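Side-chain contacts in beta-n-acetylhexosaminidase (Streptococcus pneumoniae, PDB 4AZI), which probably removes terminal beta-linked N-acetylglucosamine residues from glycans, as a family 20 exo-beta-N-acetylhexosaminidase catalytic module: residues 53-56 / 57-60; 163-166 / 167-170; 280-283 / 284-287; 337-340 / 341-345. The protein carries 2 engineered substitutions. All blocks are in the same frame, centred on the assembly; numbering follows the deposited sequence.

Contact 1 (53-56 / 57-60); sequences FLLD and DMTI
L55 and M58 meet where the loop turns, their CA atoms 5.9 Å apart, with no regular helix or strand until I60. The M58 side chain folds over the backbone of L55. M58 CG lies 3.4 Å from L55 O. Its sulfur then takes a weak hydrogen bond from the backbone: L55 N to M58 SD is 3.5 Å, with an N-H...S angle of 146°. Bends at chi2 (-64°) and chi3 (-76°) curl the chain so that SD faces that N-H. The same sulfur packs on the L55 side chain, with L55 CB 3.7 Å from M58 SD, and the two chains cross at about a right angle. The methyl end reaches L54 more loosely, with M58 CE 4.2 Å from L54 CD2. D57 turns its carboxylate forward along the chain. D57 OD1 accepts from T59 N at 3.1 Å, met from above the carboxylate plane, and from T59 OG1 at 2.7 Å through its syn lone pair. L55 and M58 also pack on helix 153-170, through F169, L162 and Y166. The bond from T59 N makes D57 the head of an Asx turn, which leads the loop into the short strand 60-62.

Contact 2 (163-166 / 167-170); sequences IGKY and MDFF
I163 and M167 pack one turn apart on the buried side of helix 153-170. I163 CG2 and M167 CE are 3.9 Å apart. M167 runs extended beyond CG, with chi2 at -179°, which carries its methyl across to the CG2 branch of I163. Nearer the backbone, M167 CG lies 3.2 Å from I163 O. That oxygen also accepts the helical bond from M167 N. The pair is wedged between the barrel and helix 203-219: I163 touches I115 and S117 of strand 110-117, and M167 touches M216 and A217 of that helix.

The aromatic end of the segment is also tight. F169 CD2 stands 3.6 Å above the F170 ring plane, over its centre. F170 CD2 comes to 3.2 Å from Y166 O, which F170 N also bonds. Y166 points its hydroxyl out of the helix to F53 O.

The opposite character appears at K165 and D168. D168 is exposed, and K165 is partly so. K165 NZ and D168 OD2 are 4.5 Å apart, beyond a salt bridge, and only K165 CD comes nearer, at 4.0 Å from D168 OD2. The firm partner of D168 is R220, whose NE makes a salt bridge to OD1. The D168 carboxylate also sits close over G164 O without bonding it. The chemistry is therefore divided: apolar groups fix the inner side, while the charge of D168 is probably balanced mainly by R220, with K165 adding probably no more than a weak, long-range attraction.

Contact 3 (280-283 / 284-287); sequences YYIL and GQKP. With OAN (O-(2-acetamido-2-deoxy D-glucopyranosylidene) amino-N-phenylcarbamate), chain C.
A type II beta turn, I282 to Q285, closes strand 271-282 at the active-site end of the GH20 TIM barrel. Its defining bond runs from Q285 N to I282 O, at 2.9 Å. G284 takes the third position of the turn with a positive phi of 81°, which suits glycine. Its N-H is taken by a side chain: G284 N to Y281 OH is 3.1 Å, with an N-H...O angle of 147°. The Y281 ring reaches there because its CG lies anti to the backbone N (chi1 173°). The same hydroxyl is hydrogen-bonded to E341, so it joins the turn to helix 339-352. Q285 O lies at the edge of the Y281 ring.

I282 and Q285 lie side by side and point the same way. Their CB atoms, I282 CB and Q285 CB, are 3.7 Å apart. The amide of Q285 is held by R332 at OE1 and by the backbone oxygen of W291 at NE2. I282 is thus backed by a fixed neighbour as it faces the inhibitor.

Two residues of the strand touch that ligand. I282 CD1 packs on its hydroxymethyl arm, 3.4 Å from OAM. Y280 reaches the acetamido group, and Y280 OH donates a hydrogen bond of 2.6 Å to the acetamido oxygen OAN.

Contact 4 (337-340 / 341-345); sequences YKEE and EIFEL
E339 and F343 stack one turn apart at the start of helix 339-352. From E339 CB the chain runs extended, with CG anti to the backbone N (chi1 166°). E339 CG sits over one face of the F343 ring, a CH-pi contact 3.5 Å from the ring centroid and 18° off its normal. E339 CD is 3.6 Å from F343 CE2. The carboxylate then lies almost parallel to the ring, 4° apart in plane. At the tip, E339 OE1 is 3.8 Å from F343 CZ. E339 OE2 is 3.8 Å from F343 CE2 and forms a salt bridge with R29.

K338 holds the N-cap position. K338 O accepts from E341 N at 2.9 Å. A water takes the K338 N-H and donates to E341 OE1, an oxygen also held by Y281. K338 NZ stays 4.3 Å from E341 OE2, beyond a salt bridge. Deeper in, I342 CD1 meets Y337 CE1 at 3.6 Å, the two side chains crossing at about a right angle.

The helix start lies against the barrel between two other helices. I342 rests on I328 of strand 321-329, Y337 and F343 touch helix 24-37, and E341 and E344 touch helix 294-303.

How the contacts relate
All four contacts lie in one GH20 catalytic domain, a TIM barrel, and come in chain order, as two touching pairs. Contacts 1 and 2 have centres 9 Å apart, where the loop after strand 41-45 lies on helix 153-170. Contacts 3 and 4 have centres 11 Å apart, where the end of strand 271-282 meets the start of helix 339-352. L283 packs on Y337 and I342 there. The pairs have centres 31 to 33 Å apart, and contact 2 lies across the chain's centre from contacts 3 and 4. Contact 3 alone holds ligand-pocket residues; contact 4 backs it from outside the barrel wall. Contacts 1 and 2 lie well away, though contact 2 comes near the bound bicine.

Contact 1 (53-56 / 57-60)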
loop_
_atom_site.group_PDB
_atom_site.type_symbol
_atom_site.label_atom_id
_atom_site.label_comp_id
_atom_site.label_asym_id
_atom_site.label_seq_id
_atom_site.Cartn_x
_atom_site.Cartn_y
_atom_site.Cartn_z
ATOM N N PHE A 53 3.282 -4.359 13.100
ATOM C CA PHE A 53 2.482 -3.330 13.757
ATOM C C PHE A 53 1.662 -3.937 14.881
ATOM O O PHE A 53 0.854 -4.844 14.660
ATOM C CB PHE A 53 1.574 -2.614 12.750
ATOM C CG PHE A 53 0.708 -1.535 13.351
ATOM C CD1 PHE A 53 1.189 -0.698 14.358
ATOM C CD2 PHE A 53 -0.584 -1.334 12.881
ATOM C CE1 PHE A 53 0.388 0.304 14.894
ATOM C CE2 PHE A 53 -1.390 -0.330 13.409
ATOM C CZ PHE A 53 -0.902 0.490 14.418
ATOM N N LEU A 54 1.877 -3.421 16.085
ATOM C CA LEU A 54 1.075 -3.792 17.246
ATOM C C LEU A 54 0.369 -2.578 17.825
ATOM O O LEU A 54 0.990 -1.535 18.064
ATOM C CB LEU A 54 1.938 -4.436 18.331
ATOM C CG LEU A 54 2.785 -5.652 17.962
ATOM C CD1 LEU A 54 3.817 -5.904 19.057
ATOM C CD2 LEU A 54 1.893 -6.866 17.746
ATOM N N LEU A 55 -0.934 -2.729 18.038
ATOM C CA LEU A 55 -1.731 -1.748 18.752
ATOM C C LEU A 55 -1.456 -1.865 20.247
ATOM O O LEU A 55 -0.987 -2.904 20.716
ATOM C CB LEU A 55 -3.225 -1.998 18.508
ATOM C CG LEU A 55 -3.732 -2.229 17.082
ATOM C CD1 LEU A 55 -5.124 -2.842 17.101
ATOM C CD2 LEU A 55 -3.704 -0.933 16.283
ATOM N N ASP A 56 -1.787 -0.815 20.993
ATOM C CA ASP A 56 -1.662 -0.833 22.447
ATOM C C ASP A 56 -2.496 -1.939 23.084
ATOM O O ASP A 56 -2.011 -2.624 23.983
ATOM C CB ASP A 56 -2.019 0.527 23.043
ATOM C CG ASP A 56 -1.035 1.609 22.644
ATOM O OD1 ASP A 56 0.155 1.290 22.442
ATOM O OD2 ASP A 56 -1.453 2.778 22.530
ATOM N N ASP A 57 -3.736 -2.104 22.614
ATOM C CA ASP A 57 -4.584 -3.224 23.017
ATOM C C ASP A 57 -4.804 -4.212 21.875
ATOM O O ASP A 57 -5.448 -3.889 20.870
ATOM C CB ASP A 57 -5.958 -2.759 23.535
ATOM C CG ASP A 57 -6.860 -3.935 23.890
ATOM O OD1 ASP A 57 -6.334 -4.963 24.354
ATOM O OD2 ASP A 57 -8.089 -3.850 23.704
ATOM N N MET A 58 -4.306 -5.427 22.066
ATOM C CA MET A 58 -4.373 -6.469 21.048
ATOM C C MET A 58 -5.292 -7.612 21.468
ATOM O O MET A 58 -5.142 -8.738 20.994
ATOM C CB MET A 58 -2.963 -6.993 20.729
ATOM C CG MET A 58 -2.100 -6.022 19.943
ATOM S SD MET A 58 -2.748 -5.655 18.299
ATOM C CE MET A 58 -2.322 -7.125 17.377
ATOM N N THR A 59 -6.238 -7.317 22.359
ATOM C CA THR A 59 -7.212 -8.303 22.819
ATOM C C THR A 59 -8.108 -8.706 21.654
ATOM O O THR A 59 -8.634 -7.850 20.944
ATOM C CB THR A 59 -8.085 -7.748 23.973
ATOM O OG1 THR A 59 -7.250 -7.356 25.067
ATOM C CG2 THR A 59 -9.091 -8.785 24.453
ATOM N N ILE A 60 -8.281 -10.013 21.472
ATOM C CA ILE A 60 -9.100 -10.549 20.388
ATOM C C ILE A 60 -10.193 -11.447 20.945
ATOM O O ILE A 60 -9.934 -12.305 21.791
ATOM C CB ILE A 60 -8.239 -11.343 19.361
ATOM C CG1 ILE A 60 -7.218 -10.441 18.647
ATOM C CG2 ILE A 60 -9.113 -12.082 18.354
ATOM C CD1 ILE A 60 -7.804 -9.267 17.891
#

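Contact 2 (163-166 / 167-170)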
loop_
_atom_site.group_PDB
_atom_site.type_symbol
_atom_site.label_atom_id
_atom_site.label_comp_id
_atom_site.label_asym_id
_atom_site.label_seq_id
_atom_site.Cartn_x
_atom_site.Cartn_y
_atom_site.Cartn_z
ATOM N N ILE A 163 -7.960 -8.464 11.935
ATOM C CA ILE A 163 -8.015 -7.416 10.910
ATOM C C ILE A 163 -9.068 -6.355 11.236
ATOM O O ILE A 163 -8.875 -5.181 10.929
ATOM C CB ILE A 163 -8.167 -8.000 9.493
ATOM C CG1 ILE A 163 -6.813 -8.571 9.058
ATOM C CG2 ILE A 163 -8.604 -6.928 8.502
ATOM C CD1 ILE A 163 -6.913 -9.665 8.034
ATOM N N GLY A 164 -10.160 -6.781 11.870
ATOM C CA GLY A 164 -11.164 -5.864 12.427
ATOM C C GLY A 164 -10.586 -4.846 13.403
ATOM O O GLY A 164 -10.898 -3.650 13.321
ATOM N N LYS A 165 -9.752 -5.307 14.335
ATOM C CA LYS A 165 -9.086 -4.409 15.287
ATOM C C LYS A 165 -8.192 -3.396 14.587
ATOM O O LYS A 165 -8.307 -2.203 14.854
ATOM C CB LYS A 165 -8.303 -5.172 16.361
ATOM C CG LYS A 165 -9.177 -5.866 17.391
ATOM C CD LYS A 165 -10.032 -4.899 18.201
ATOM C CE LYS A 165 -11.021 -5.687 19.046
ATOM N NZ LYS A 165 -11.935 -4.836 19.862
ATOM N N TYR A 166 -7.322 -3.857 13.682
ATOM C CA TYR A 166 -6.506 -2.932 12.884
ATOM C C TYR A 166 -7.378 -1.919 12.141
ATOM O O TYR A 166 -7.081 -0.727 12.144
ATOM C CB TYR A 166 -5.586 -3.668 11.894
ATOM C CG TYR A 166 -4.416 -4.398 12.522
ATOM C CD1 TYR A 166 -3.412 -3.704 13.205
ATOM C CD2 TYR A 166 -4.298 -5.785 12.413
ATOM C CE1 TYR A 166 -2.336 -4.369 13.775
ATOM C CE2 TYR A 166 -3.223 -6.461 12.979
ATOM C CZ TYR A 166 -2.245 -5.745 13.659
ATOM O OH TYR A 166 -1.175 -6.402 14.217
ATOM N N MET A 167 -8.457 -2.392 11.518
ATOM C CA MET A 167 -9.380 -1.501 10.815
ATOM C C MET A 167 -10.022 -0.488 11.784
ATOM O O MET A 167 -10.231 0.679 11.422
ATOM C CB MET A 167 -10.463 -2.298 10.086
ATOM C CG MET A 167 -10.025 -3.018 8.828
ATOM S SD MET A 167 -11.476 -3.862 8.156
ATOM C CE MET A 167 -10.872 -4.450 6.566
ATOM N N ASP A 168 -10.303 -0.938 13.014
ATOM C CA ASP A 168 -10.787 -0.068 14.087
ATOM C C ASP A 168 -9.821 1.097 14.364
ATOM O O ASP A 168 -10.256 2.249 14.479
ATOM C CB ASP A 168 -11.139 -0.878 15.363
ATOM C CG ASP A 168 -12.379 -1.785 15.168
ATOM O OD1 ASP A 168 -13.162 -1.516 14.250
ATOM O OD2 ASP A 168 -12.583 -2.767 15.923
ATOM N N PHE A 169 -8.520 0.814 14.429
ATOM C CA PHE A 169 -7.523 1.882 14.639
ATOM C C PHE A 169 -7.436 2.873 13.461
ATOM O O PHE A 169 -7.374 4.082 13.678
ATOM C CB PHE A 169 -6.147 1.295 14.982
ATOM C CG PHE A 169 -5.017 2.286 14.877
ATOM C CD1 PHE A 169 -4.719 3.140 15.939
ATOM C CD2 PHE A 169 -4.249 2.367 13.715
ATOM C CE1 PHE A 169 -3.679 4.055 15.842
ATOM C CE2 PHE A 169 -3.205 3.286 13.610
ATOM C CZ PHE A 169 -2.930 4.134 14.672
ATOM N N PHE A 170 -7.450 2.362 12.229
ATOM C CA PHE A 170 -7.353 3.214 11.037
ATOM C C PHE A 170 -8.639 3.968 10.686
ATOM O O PHE A 170 -8.566 5.007 10.038
ATOM C CB PHE A 170 -6.842 2.425 9.814
ATOM C CG PHE A 170 -5.424 1.961 9.950
ATOM C CD1 PHE A 170 -4.386 2.875 10.024
ATOM C CD2 PHE A 170 -5.126 0.600 10.015
ATOM C CE1 PHE A 170 -3.073 2.448 10.160
ATOM C CE2 PHE A 170 -3.817 0.165 10.156
ATOM C CZ PHE A 170 -2.788 1.091 10.230
#

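Contact 3 (280-283 / 284-287)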
loop_
_atom_site.group_PDB
_atom_site.type_symbol
_atom_site.label_atom_id
_atom_site.label_comp_id
_atom_site.label_asym_id
_atom_site.label_seq_id
_atom_site.Cartn_x
_atom_site.Cartn_y
_atom_site.Cartn_z
ATOM N N TYR A 280 8.202 -1.831 -10.090
ATOM C CA TYR A 280 8.630 -2.566 -8.886
ATOM C C TYR A 280 10.152 -2.492 -8.686
ATOM O O TYR A 280 10.908 -2.591 -9.652
ATOM C CB TYR A 280 8.226 -4.043 -8.989
ATOM C CG TYR A 280 6.791 -4.385 -8.618
ATOM C CD1 TYR A 280 5.829 -3.388 -8.427
ATOM C CD2 TYR A 280 6.394 -5.714 -8.478
ATOM C CE1 TYR A 280 4.513 -3.707 -8.095
ATOM C CE2 TYR A 280 5.086 -6.041 -8.147
ATOM C CZ TYR A 280 4.153 -5.039 -7.942
ATOM O OH TYR A 280 2.849 -5.366 -7.603
ATOM N N TYR A 281 10.587 -2.333 -7.438
ATOM C CA TYR A 281 12.004 -2.499 -7.070
ATOM C C TYR A 281 12.145 -3.310 -5.787
ATOM O O TYR A 281 11.540 -2.966 -4.772
ATOM C CB TYR A 281 12.727 -1.158 -6.903
ATOM C CG TYR A 281 14.142 -1.313 -6.353
ATOM C CD1 TYR A 281 15.087 -2.110 -7.014
ATOM C CD2 TYR A 281 14.529 -0.686 -5.162
ATOM C CE1 TYR A 281 16.372 -2.270 -6.511
ATOM C CE2 TYR A 281 15.818 -0.836 -4.652
ATOM C CZ TYR A 281 16.736 -1.629 -5.335
ATOM O OH TYR A 281 18.018 -1.790 -4.843
ATOM N N ILE A 282 12.943 -4.378 -5.850
ATOM C CA ILE A 282 13.261 -5.206 -4.685
ATOM C C ILE A 282 14.606 -4.733 -4.157
ATOM O O ILE A 282 15.586 -4.689 -4.910
ATOM C CB ILE A 282 13.329 -6.716 -5.051
ATOM C CG1 ILE A 282 11.955 -7.232 -5.516
ATOM C CG2 ILE A 282 13.838 -7.546 -3.877
ATOM C CD1 ILE A 282 12.016 -8.527 -6.313
ATOM N N LEU A 283 14.652 -4.367 -2.875
ATOM C CA LEU A 283 15.892 -3.899 -2.250
ATOM C C LEU A 283 17.043 -4.862 -2.534
ATOM O O LEU A 283 16.927 -6.069 -2.292
ATOM C CB LEU A 283 15.724 -3.731 -0.732
ATOM C CG LEU A 283 14.616 -2.845 -0.149
ATOM C CD1 LEU A 283 14.777 -2.753 1.368
ATOM C CD2 LEU A 283 14.594 -1.454 -0.768
ATOM N N GLY A 284 18.136 -4.320 -3.069
ATOM C CA GLY A 284 19.343 -5.097 -3.362
ATOM C C GLY A 284 19.325 -5.898 -4.653
ATOM O O GLY A 284 20.309 -6.565 -4.982
ATOM N N GLN A 285 18.211 -5.842 -5.384
ATOM C CA GLN A 285 18.017 -6.668 -6.577
ATOM C C GLN A 285 18.803 -6.128 -7.768
ATOM O O GLN A 285 18.733 -4.940 -8.095
ATOM C CB GLN A 285 16.522 -6.789 -6.930
ATOM C CG GLN A 285 16.179 -7.883 -7.934
ATOM C CD GLN A 285 15.854 -9.212 -7.279
ATOM O OE1 GLN A 285 16.315 -9.508 -6.176
ATOM N NE2 GLN A 285 15.056 -10.026 -7.959
ATOM N N LYS A 286 19.558 -7.025 -8.391
ATOM C CA LYS A 286 20.393 -6.723 -9.545
ATOM C C LYS A 286 19.940 -7.609 -10.707
ATOM O O LYS A 286 19.206 -8.571 -10.485
ATOM C CB LYS A 286 21.861 -6.985 -9.204
ATOM C CG LYS A 286 22.486 -5.968 -8.256
ATOM C CD LYS A 286 23.707 -6.560 -7.562
ATOM C CE LYS A 286 23.304 -7.357 -6.326
ATOM N NZ LYS A 286 24.099 -8.604 -6.155
ATOM N N PRO A 287 20.365 -7.293 -11.950
ATOM C CA PRO A 287 19.939 -8.071 -13.127
ATOM C C PRO A 287 19.997 -9.596 -12.938
ATOM O O PRO A 287 19.053 -10.296 -13.319
ATOM C CB PRO A 287 20.931 -7.634 -14.204
ATOM C CG PRO A 287 21.283 -6.235 -13.832
ATOM C CD PRO A 287 21.248 -6.168 -12.329
HETATM C CAH OAN C . 1.063 -7.913 -5.389
HETATM C CAG OAN C . 2.561 -8.224 -5.517
HETATM O OAN OAN C . 3.291 -7.483 -6.160
HETATM N NAI OAN C . 2.971 -9.334 -4.901
HETATM C CAB OAN C . 4.366 -9.822 -4.878
HETATM C CAC OAN C . 5.142 -9.107 -3.769
HETATM O OAJ OAN C . 4.884 -9.756 -2.517
HETATM C CAD OAN C . 6.637 -9.110 -4.052
HETATM O OAK OAN C . 7.278 -8.455 -2.967
HETATM C CAE OAN C . 6.909 -8.340 -5.354
HETATM C CAF OAN C . 8.379 -8.308 -5.785
HETATM O OAM OAN C . 8.830 -9.626 -6.113
HETATM O OAL OAN C . 6.128 -8.836 -6.474
HETATM C CAA OAN C . 5.064 -9.664 -6.246
HETATM N NAY OAN C . 4.616 -10.348 -7.277
HETATM O OAQ OAN C . 5.281 -10.163 -8.453
HETATM C CAP OAN C . 5.295 -11.257 -9.271
HETATM O OAR OAN C . 5.809 -11.176 -10.389
HETATM N NAO OAN C . 4.739 -12.379 -8.789
HETATM C CAS OAN C . 4.618 -13.538 -9.455
HETATM C CAT OAN C . 3.358 -14.134 -9.507
HETATM C CAU OAN C . 3.173 -15.341 -10.181
HETATM C CAV OAN C . 4.252 -15.958 -10.811
HETATM C CAW OAN C . 5.523 -15.369 -10.762
HETATM C CAX OAN C . 5.709 -14.161 -10.083
#

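Contact 4 (337-340 / 341-345)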
loop_
_atom_site.group_PDB
_atom_site.type_symbol
_atom_site.label_atom_id
_atom_site.label_comp_id
_atom_site.label_asym_id
_atom_site.label_seq_id
_atom_site.Cartn_x
_atom_site.Cartn_y
_atom_site.Cartn_z
ATOM N N TYR A 337 18.469 -1.512 3.186
ATOM C CA TYR A 337 17.646 -0.440 2.643
ATOM C C TYR A 337 18.530 0.777 2.404
ATOM O O TYR A 337 19.096 1.341 3.343
ATOM C CB TYR A 337 16.466 -0.099 3.570
ATOM C CG TYR A 337 15.795 1.227 3.252
ATOM C CD1 TYR A 337 15.125 1.423 2.043
ATOM C CD2 TYR A 337 15.830 2.285 4.159
ATOM C CE1 TYR A 337 14.511 2.631 1.747
ATOM C CE2 TYR A 337 15.221 3.500 3.871
ATOM C CZ TYR A 337 14.559 3.665 2.665
ATOM O OH TYR A 337 13.961 4.863 2.357
ATOM N N LYS A 338 18.661 1.152 1.136
ATOM C CA LYS A 338 19.410 2.338 0.751
ATOM C C LYS A 338 18.445 3.419 0.292
ATOM O O LYS A 338 17.982 3.430 -0.850
ATOM C CB LYS A 338 20.439 2.014 -0.334
ATOM C CG LYS A 338 21.681 1.310 0.187
ATOM C CD LYS A 338 22.581 0.904 -0.967
ATOM C CE LYS A 338 23.461 -0.272 -0.588
ATOM N NZ LYS A 338 23.860 -1.047 -1.796
ATOM N N GLU A 339 18.142 4.313 1.223
ATOM C CA GLU A 339 17.246 5.440 1.022
ATOM C C GLU A 339 17.425 6.137 -0.335
ATOM O O GLU A 339 16.445 6.410 -1.038
ATOM C CB GLU A 339 17.443 6.411 2.185
ATOM C CG GLU A 339 16.862 7.791 1.992
ATOM C CD GLU A 339 17.000 8.630 3.241
ATOM O OE1 GLU A 339 16.243 8.386 4.206
ATOM O OE2 GLU A 339 17.888 9.508 3.264
ATOM N N GLU A 340 18.681 6.396 -0.694
ATOM C CA GLU A 340 19.039 7.081 -1.942
ATOM C C GLU A 340 18.573 6.368 -3.226
ATOM O O GLU A 340 18.248 7.020 -4.216
ATOM C CB GLU A 340 20.550 7.374 -1.988
ATOM C CG GLU A 340 21.467 6.153 -2.085
ATOM C CD GLU A 340 21.848 5.527 -0.743
ATOM O OE1 GLU A 340 21.412 6.006 0.337
ATOM O OE2 GLU A 340 22.607 4.531 -0.773
ATOM N N GLU A 341 18.546 5.038 -3.205
ATOM C CA GLU A 341 18.012 4.271 -4.331
ATOM C C GLU A 341 16.521 4.559 -4.494
ATOM O O GLU A 341 16.050 4.841 -5.595
ATOM C CB GLU A 341 18.221 2.775 -4.123
ATOM C CG GLU A 341 19.658 2.303 -4.232
ATOM C CD GLU A 341 19.788 0.811 -3.997
ATOM O OE1 GLU A 341 18.912 0.232 -3.326
ATOM O OE2 GLU A 341 20.761 0.206 -4.491
ATOM N N ILE A 342 15.795 4.496 -3.380
ATOM C CA ILE A 342 14.345 4.717 -3.359
ATOM C C ILE A 342 14.011 6.148 -3.774
ATOM O O ILE A 342 13.044 6.379 -4.494
ATOM C CB ILE A 342 13.748 4.372 -1.972
ATOM C CG1 ILE A 342 13.583 2.854 -1.824
ATOM C CG2 ILE A 342 12.385 5.025 -1.768
ATOM C CD1 ILE A 342 14.875 2.060 -1.774
ATOM N N PHE A 343 14.842 7.089 -3.331
ATOM C CA PHE A 343 14.675 8.504 -3.651
ATOM C C PHE A 343 14.911 8.771 -5.136
ATOM O O PHE A 343 14.161 9.528 -5.753
ATOM C CB PHE A 343 15.592 9.372 -2.775
ATOM C CG PHE A 343 15.107 9.548 -1.353
ATOM C CD1 PHE A 343 14.063 8.775 -0.841
ATOM C CD2 PHE A 343 15.720 10.477 -0.514
ATOM C CE1 PHE A 343 13.626 8.942 0.467
ATOM C CE2 PHE A 343 15.287 10.647 0.798
ATOM C CZ PHE A 343 14.240 9.878 1.288
ATOM N N GLU A 344 15.930 8.142 -5.718
ATOM C CA GLU A 344 16.150 8.285 -7.162
ATOM C C GLU A 344 14.962 7.734 -7.967
ATOM O O GLU A 344 14.515 8.352 -8.936
ATOM C CB GLU A 344 17.456 7.623 -7.611
ATOM C CG GLU A 344 17.760 7.875 -9.086
ATOM C CD GLU A 344 18.947 7.091 -9.613
ATOM O OE1 GLU A 344 19.540 6.298 -8.853
ATOM O OE2 GLU A 344 19.279 7.267 -10.803
ATOM N N LEU A 345 14.452 6.577 -7.552
ATOM C CA LEU A 345 13.311 5.962 -8.225
ATOM C C LEU A 345 12.070 6.855 -8.127
ATOM O O LEU A 345 11.407 7.111 -9.135
ATOM C CB LEU A 345 13.044 4.560 -7.658
ATOM C CG LEU A 345 12.023 3.646 -8.341
ATOM C CD1 LEU A 345 12.253 3.531 -9.840
ATOM C CD2 LEU A 345 12.054 2.267 -7.696
HETATM O O HOH W 1 18.011 -0.517 -0.916
#